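Gluconate kinase (Lactobacillus acidophilus, PDB 3LL3) probably uses ATP to phosphorylate a sugar substrate such as gluconate or xylulose, as a member of the FGGY carbohydrate kinase family. Local coordinates at residues V213-K218 against D230-L235; A324-A329 against Q364-A369. All coordinates share one frame; numbering follows the deposited sequence.

Contact 1. Residues V213-K218 against D230-L235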
loop_
_atom_site.group_PDB
_atom_site.type_symbol
_atom_site.label_atom_id
_atom_site.label_comp_id
_atom_site.label_asym_id
_atom_site.label_seq_id
_atom_site.Cartn_x
_atom_site.Cartn_y
_atom_site.Cartn_z
ATOM N N VAL A 213 -33.024 8.822 -39.995
ATOM C CA VAL A 213 -32.279 9.388 -41.110
ATOM C C VAL A 213 -32.411 10.901 -41.065
ATOM O O VAL A 213 -33.519 11.426 -41.080
ATOM C CB VAL A 213 -32.819 8.888 -42.463
ATOM C CG1 VAL A 213 -32.064 9.550 -43.600
ATOM C CG2 VAL A 213 -32.707 7.363 -42.569
ATOM N N ILE A 214 -31.281 11.595 -40.979
ATOM C CA ILE A 214 -31.260 13.047 -41.007
ATOM C C ILE A 214 -30.880 13.486 -42.426
ATOM O O ILE A 214 -29.746 13.272 -42.861
ATOM C CB ILE A 214 -30.234 13.618 -40.033
ATOM C CG1 ILE A 214 -30.286 12.897 -38.670
ATOM C CG2 ILE A 214 -30.455 15.117 -39.868
ATOM C CD1 ILE A 214 -31.634 12.906 -38.004
ATOM N N PHE A 215 -31.836 14.102 -43.129
ATOM C CA PHE A 215 -31.738 14.358 -44.561
ATOM C C PHE A 215 -32.287 15.753 -44.851
ATOM O O PHE A 215 -33.196 16.215 -44.156
ATOM C CB PHE A 215 -32.580 13.313 -45.306
ATOM C CG PHE A 215 -32.203 13.120 -46.758
ATOM C CD1 PHE A 215 -31.112 12.332 -47.114
ATOM C CD2 PHE A 215 -32.964 13.699 -47.776
ATOM C CE1 PHE A 215 -30.771 12.145 -48.457
ATOM C CE2 PHE A 215 -32.629 13.509 -49.123
ATOM C CZ PHE A 215 -31.536 12.737 -49.463
ATOM N N PRO A 216 -31.733 16.442 -45.864
ATOM C CA PRO A 216 -30.583 16.030 -46.667
ATOM C C PRO A 216 -29.304 16.662 -46.165
ATOM O O PRO A 216 -29.349 17.568 -45.348
ATOM C CB PRO A 216 -30.893 16.619 -48.052
ATOM C CG PRO A 216 -32.195 17.405 -47.901
ATOM C CD PRO A 216 -32.381 17.629 -46.444
ATOM N N ILE A 217 -28.175 16.186 -46.677
ATOM C CA ILE A 217 -26.895 16.835 -46.460
ATOM C C ILE A 217 -26.815 18.028 -47.405
ATOM O O ILE A 217 -27.329 17.966 -48.527
ATOM C CB ILE A 217 -25.740 15.864 -46.766
ATOM C CG1 ILE A 217 -25.770 14.681 -45.791
ATOM C CG2 ILE A 217 -24.399 16.581 -46.718
ATOM C CD1 ILE A 217 -24.718 13.617 -46.073
ATOM N N LYS A 218 -26.192 19.111 -46.952
ATOM C CA LYS A 218 -26.082 20.325 -47.760
ATOM C C LYS A 218 -25.146 20.105 -48.953
ATOM O O LYS A 218 -24.083 19.496 -48.798
ATOM C CB LYS A 218 -25.615 21.499 -46.897
ATOM C CG LYS A 218 -26.593 21.864 -45.781
ATOM C CD LYS A 218 -26.336 23.268 -45.219
ATOM C CE LYS A 218 -25.078 23.324 -44.350
ATOM N NZ LYS A 218 -24.747 24.722 -43.913
ATOM N N ASP A 230 -27.629 11.325 -52.590
ATOM C CA ASP A 230 -28.551 10.405 -51.916
ATOM C C ASP A 230 -27.957 9.717 -50.681
ATOM O O ASP A 230 -28.649 8.981 -49.984
ATOM C CB ASP A 230 -29.175 9.402 -52.883
ATOM C CG ASP A 230 -28.205 8.927 -53.919
ATOM O OD1 ASP A 230 -27.020 8.755 -53.546
ATOM O OD2 ASP A 230 -28.628 8.731 -55.090
ATOM N N THR A 231 -26.682 9.980 -50.419
ATOM C CA THR A 231 -26.042 9.591 -49.164
ATOM C C THR A 231 -26.830 10.078 -47.939
ATOM O O THR A 231 -27.081 11.270 -47.795
ATOM C CB THR A 231 -24.645 10.211 -49.053
ATOM O OG1 THR A 231 -23.857 9.832 -50.179
ATOM C CG2 THR A 231 -23.948 9.779 -47.752
ATOM N N LYS A 232 -27.177 9.156 -47.042
ATOM C CA LYS A 232 -27.919 9.479 -45.828
ATOM C C LYS A 232 -27.049 9.643 -44.586
ATOM O O LYS A 232 -26.030 8.967 -44.430
ATOM C CB LYS A 232 -28.985 8.413 -45.548
ATOM C CG LYS A 232 -30.214 8.550 -46.413
ATOM C CD LYS A 232 -30.305 7.426 -47.395
ATOM C CE LYS A 232 -31.201 6.313 -46.860
ATOM N NZ LYS A 232 -32.558 6.375 -47.497
ATOM N N ILE A 233 -27.460 10.550 -43.703
ATOM C CA ILE A 233 -26.898 10.617 -42.376
ATOM C C ILE A 233 -27.793 9.795 -41.460
ATOM O O ILE A 233 -29.008 10.003 -41.422
ATOM C CB ILE A 233 -26.852 12.053 -41.832
ATOM C CG1 ILE A 233 -25.954 12.921 -42.708
ATOM C CG2 ILE A 233 -26.323 12.054 -40.395
ATOM C CD1 ILE A 233 -24.497 12.532 -42.619
ATOM N N ILE A 234 -27.194 8.849 -40.741
ATOM C CA ILE A 234 -27.903 8.101 -39.713
ATOM C C ILE A 234 -27.571 8.756 -38.383
ATOM O O ILE A 234 -26.390 8.971 -38.053
ATOM C CB ILE A 234 -27.478 6.617 -39.710
ATOM C CG1 ILE A 234 -27.452 6.072 -41.148
ATOM C CG2 ILE A 234 -28.417 5.797 -38.828
ATOM C CD1 ILE A 234 -28.741 6.325 -41.936
ATOM N N LEU A 235 -28.606 9.107 -37.631
ATOM C CA LEU A 235 -28.410 9.868 -36.417
ATOM C C LEU A 235 -27.324 9.257 -35.508
ATOM O O LEU A 235 -26.459 9.963 -34.996
ATOM C CB LEU A 235 -29.727 10.017 -35.669
ATOM C CG LEU A 235 -29.644 10.906 -34.435
ATOM C CD1 LEU A 235 -29.022 12.286 -34.769
ATOM C CD2 LEU A 235 -31.019 11.037 -33.758
#

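Contact 2. Residues A324-A329 against Q364-A369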
loop_
_atom_site.group_PDB
_atom_site.type_symbol
_atom_site.label_atom_id
_atom_site.label_comp_id
_atom_site.label_asym_id
_atom_site.label_seq_id
_atom_site.Cartn_x
_atom_site.Cartn_y
_atom_site.Cartn_z
ATOM N N ALA A 324 4.840 -11.326 -13.539
ATOM C CA ALA A 324 3.636 -11.446 -12.716
ATOM C C ALA A 324 3.181 -12.898 -12.614
ATOM O O ALA A 324 2.772 -13.365 -11.551
ATOM C CB ALA A 324 2.513 -10.574 -13.272
ATOM N N GLN A 325 3.265 -13.614 -13.723
ATOM C CA GLN A 325 2.835 -15.010 -13.744
ATOM C C GLN A 325 3.665 -15.938 -12.864
ATOM O O GLN A 325 3.189 -17.015 -12.511
ATOM C CB GLN A 325 2.765 -15.539 -15.182
ATOM C CG GLN A 325 1.685 -14.855 -16.000
ATOM C CD GLN A 325 1.644 -15.326 -17.435
ATOM O OE1 GLN A 325 1.957 -14.570 -18.363
ATOM N NE2 GLN A 325 1.258 -16.582 -17.629
ATOM N N THR A 326 4.882 -15.539 -12.484
ATOM C CA THR A 326 5.660 -16.376 -11.571
ATOM C C THR A 326 5.199 -16.285 -10.118
ATOM O O THR A 326 5.697 -17.015 -9.270
ATOM C CB THR A 326 7.177 -16.125 -11.658
ATOM O OG1 THR A 326 7.481 -14.800 -11.216
ATOM C CG2 THR A 326 7.681 -16.312 -13.074
ATOM N N ALA A 327 4.252 -15.395 -9.810
ATOM C CA ALA A 327 3.686 -15.372 -8.460
ATOM C C ALA A 327 2.435 -16.236 -8.433
ATOM O O ALA A 327 1.793 -16.411 -9.461
ATOM C CB ALA A 327 3.358 -13.938 -8.033
ATOM N N PRO A 328 2.076 -16.790 -7.265
ATOM C CA PRO A 328 0.854 -17.600 -7.255
ATOM C C PRO A 328 -0.389 -16.728 -7.375
ATOM O O PRO A 328 -0.353 -15.550 -7.018
ATOM C CB PRO A 328 0.883 -18.269 -5.878
ATOM C CG PRO A 328 1.679 -17.308 -5.019
ATOM C CD PRO A 328 2.703 -16.693 -5.934
ATOM N N ALA A 329 -1.466 -17.309 -7.892
ATOM C CA ALA A 329 -2.760 -16.661 -7.923
ATOM C C ALA A 329 -3.087 -16.131 -6.531
ATOM O O ALA A 329 -3.060 -16.876 -5.550
ATOM C CB ALA A 329 -3.828 -17.663 -8.377
ATOM N N GLN A 364 7.859 -10.439 -3.135
ATOM C CA GLN A 364 8.941 -9.934 -3.963
ATOM C C GLN A 364 8.350 -9.278 -5.211
ATOM O O GLN A 364 7.144 -9.080 -5.273
ATOM C CB GLN A 364 9.904 -11.071 -4.303
ATOM C CG GLN A 364 10.579 -11.652 -3.061
ATOM C CD GLN A 364 11.294 -12.957 -3.345
ATOM O OE1 GLN A 364 12.202 -13.012 -4.171
ATOM N NE2 GLN A 364 10.882 -14.021 -2.659
ATOM N N LYS A 365 9.175 -8.946 -6.199
ATOM C CA LYS A 365 8.658 -8.265 -7.388
ATOM C C LYS A 365 7.471 -8.982 -8.051
ATOM O O LYS A 365 6.499 -8.339 -8.432
ATOM C CB LYS A 365 9.758 -8.001 -8.416
ATOM C CG LYS A 365 9.318 -7.067 -9.565
ATOM C CD LYS A 365 9.663 -5.618 -9.254
ATOM C CE LYS A 365 11.181 -5.434 -9.374
ATOM N NZ LYS A 365 11.610 -4.027 -9.182
ATOM N N PRO A 366 7.546 -10.307 -8.208
ATOM C CA PRO A 366 6.415 -10.951 -8.892
ATOM C C PRO A 366 5.093 -10.764 -8.157
ATOM O O PRO A 366 4.083 -10.553 -8.808
ATOM C CB PRO A 366 6.831 -12.423 -8.912
ATOM C CG PRO A 366 8.322 -12.351 -9.025
ATOM C CD PRO A 366 8.697 -11.220 -8.098
ATOM N N GLU A 367 5.102 -10.864 -6.831
ATOM C CA GLU A 367 3.901 -10.636 -6.032
ATOM C C GLU A 367 3.339 -9.218 -6.215
ATOM O O GLU A 367 2.125 -9.037 -6.268
ATOM C CB GLU A 367 4.181 -10.879 -4.544
ATOM C CG GLU A 367 4.220 -12.355 -4.118
ATOM C CD GLU A 367 5.424 -13.110 -4.668
ATOM O OE1 GLU A 367 6.493 -12.501 -4.908
ATOM O OE2 GLU A 367 5.293 -14.325 -4.860
HETATM N N MSE A 368 4.208 -8.213 -6.298
HETATM C CA MSE A 368 3.717 -6.848 -6.487
HETATM C C MSE A 368 3.178 -6.648 -7.880
HETATM O O MSE A 368 2.139 -6.024 -8.040
HETATM C CB MSE A 368 4.773 -5.804 -6.167
HETATM C CG MSE A 368 5.199 -5.907 -4.686
HETATM SE SE MSE A 368 6.405 -4.488 -4.167
HETATM C CE MSE A 368 5.126 -2.989 -4.053
ATOM N N ALA A 369 3.878 -7.200 -8.875
ATOM C CA ALA A 369 3.450 -7.114 -10.268
ATOM C C ALA A 369 2.084 -7.744 -10.427
ATOM O O ALA A 369 1.190 -7.159 -11.030
ATOM C CB ALA A 369 4.459 -7.811 -11.199
#

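Contact 1. Residues V213-K218 against D230-L235
I214 N gives a hydrogen bond to I233 O, N to O 2.8 Å. The same oxygen also takes a CA-H...O contact from V213, so two neighbouring residues converge on one acceptor. V213 and I234 form an antiparallel non-hydrogen-bonded pair, CA to CA 4.8 Å.

The remaining contacts are mostly apolar. V213 and I234 share one face of the sheet, where V213 CG2 meets I234 CD1. With V213 CG1 anti to the backbone N (chi1 177°), this methyl reaches K232 CG at 3.5 Å. The other face carries I214 and I233, whose CB atoms are 4.1 Å apart. I214 CG1 also touches L235 CD1. The chain then turns through the cis peptide before P216 and brings I217 back. I217 crosses I233 at about a right angle, with I217 CG1 3.6 Å from I233 CG1.

The F215 ring meets backbone oxygens and a lysine methylene. F215 CE1 is 3.8 Å from T231 O. D230 O lies at the ring edge, near its plane, and K232 CG comes in obliquely. P216 CB sits over one face, toward its rim.

Short, weakly bonded strand 213-214 is an antiparallel edge strand, outermost within this chain, of the mixed sheet in the N-terminal FGGY domain. Beyond strand 232-238, strand 70-78 shares backbone hydrogen bonds with K232 and I234. I162 and T166 of helix 157-166 cover I214, and T166 also touches I233.

Contact 2. Residues A324-A329 against Q364-A369
P366 presents its ring to T326 and A327 at the start of helix 365-388. T326 crosses the ring at a slant, and T326 OG1 lies 3.4 Å from P366 CB. T326 OG1 sits between its own backbone N and carbonyl carbon (chi1 65°). There it also hydrogen-bonds to V323 O.

A327 points its methyl toward helix 365-388. A327 CB is 3.9 Å from P366 CB and 3.5 Å from P366 O. A324 meets A369 methyl to methyl, CB to CB 4.0 Å. These small groups let the backbones come close, with A324 CA 4.8 Å from P366 CA.

E367 starts away from the other segment, but a bend at chi2 (69°) brings its carboxylate back. E367 OE2 lies 3.7 Å from P328 CD and makes a salt bridge with R332. E367 OE1 accepts a hydrogen bond from N-cap residue Q364, N to OE1 3.0 Å, on its anti side and 34° out of the carboxylate plane. This is the glutamate half of a capping-box pattern. Replacing E367 with an alanine would probably leave R332 without this charge partner and Q364 N without its acceptor.

No hydrogen bond joins the two segments, which meet by apolar and van der Waals contact. T326 OG1 and E367 OE2 find partners outside them. The carboxylate ties the first turn of helix 365-388 to R332, and its negative charge near the helix N-terminus is likely to suit the helix dipole.

How the contacts relate
Contact 1 and contact 2 lie on opposite sides of the chain's centre. Their centres are about 54 Å apart and their nearest atoms about 40 Å apart. Contact 1 comes first along the chain. It belongs to the N-terminal FGGY domain, and contact 2 to the C-terminal one. They share no sheet or helix. Contact 1 lies at the edge of a six-stranded sheet, whereas contact 2 joins the end of helix 317-325 to the start of helix 365-388. Both lie away from the ligand pockets, though the A324 side chain in contact 2 is about 10 Å from the bound ATP. Each contact is thus internal to one domain of this actin-like ATPase fold.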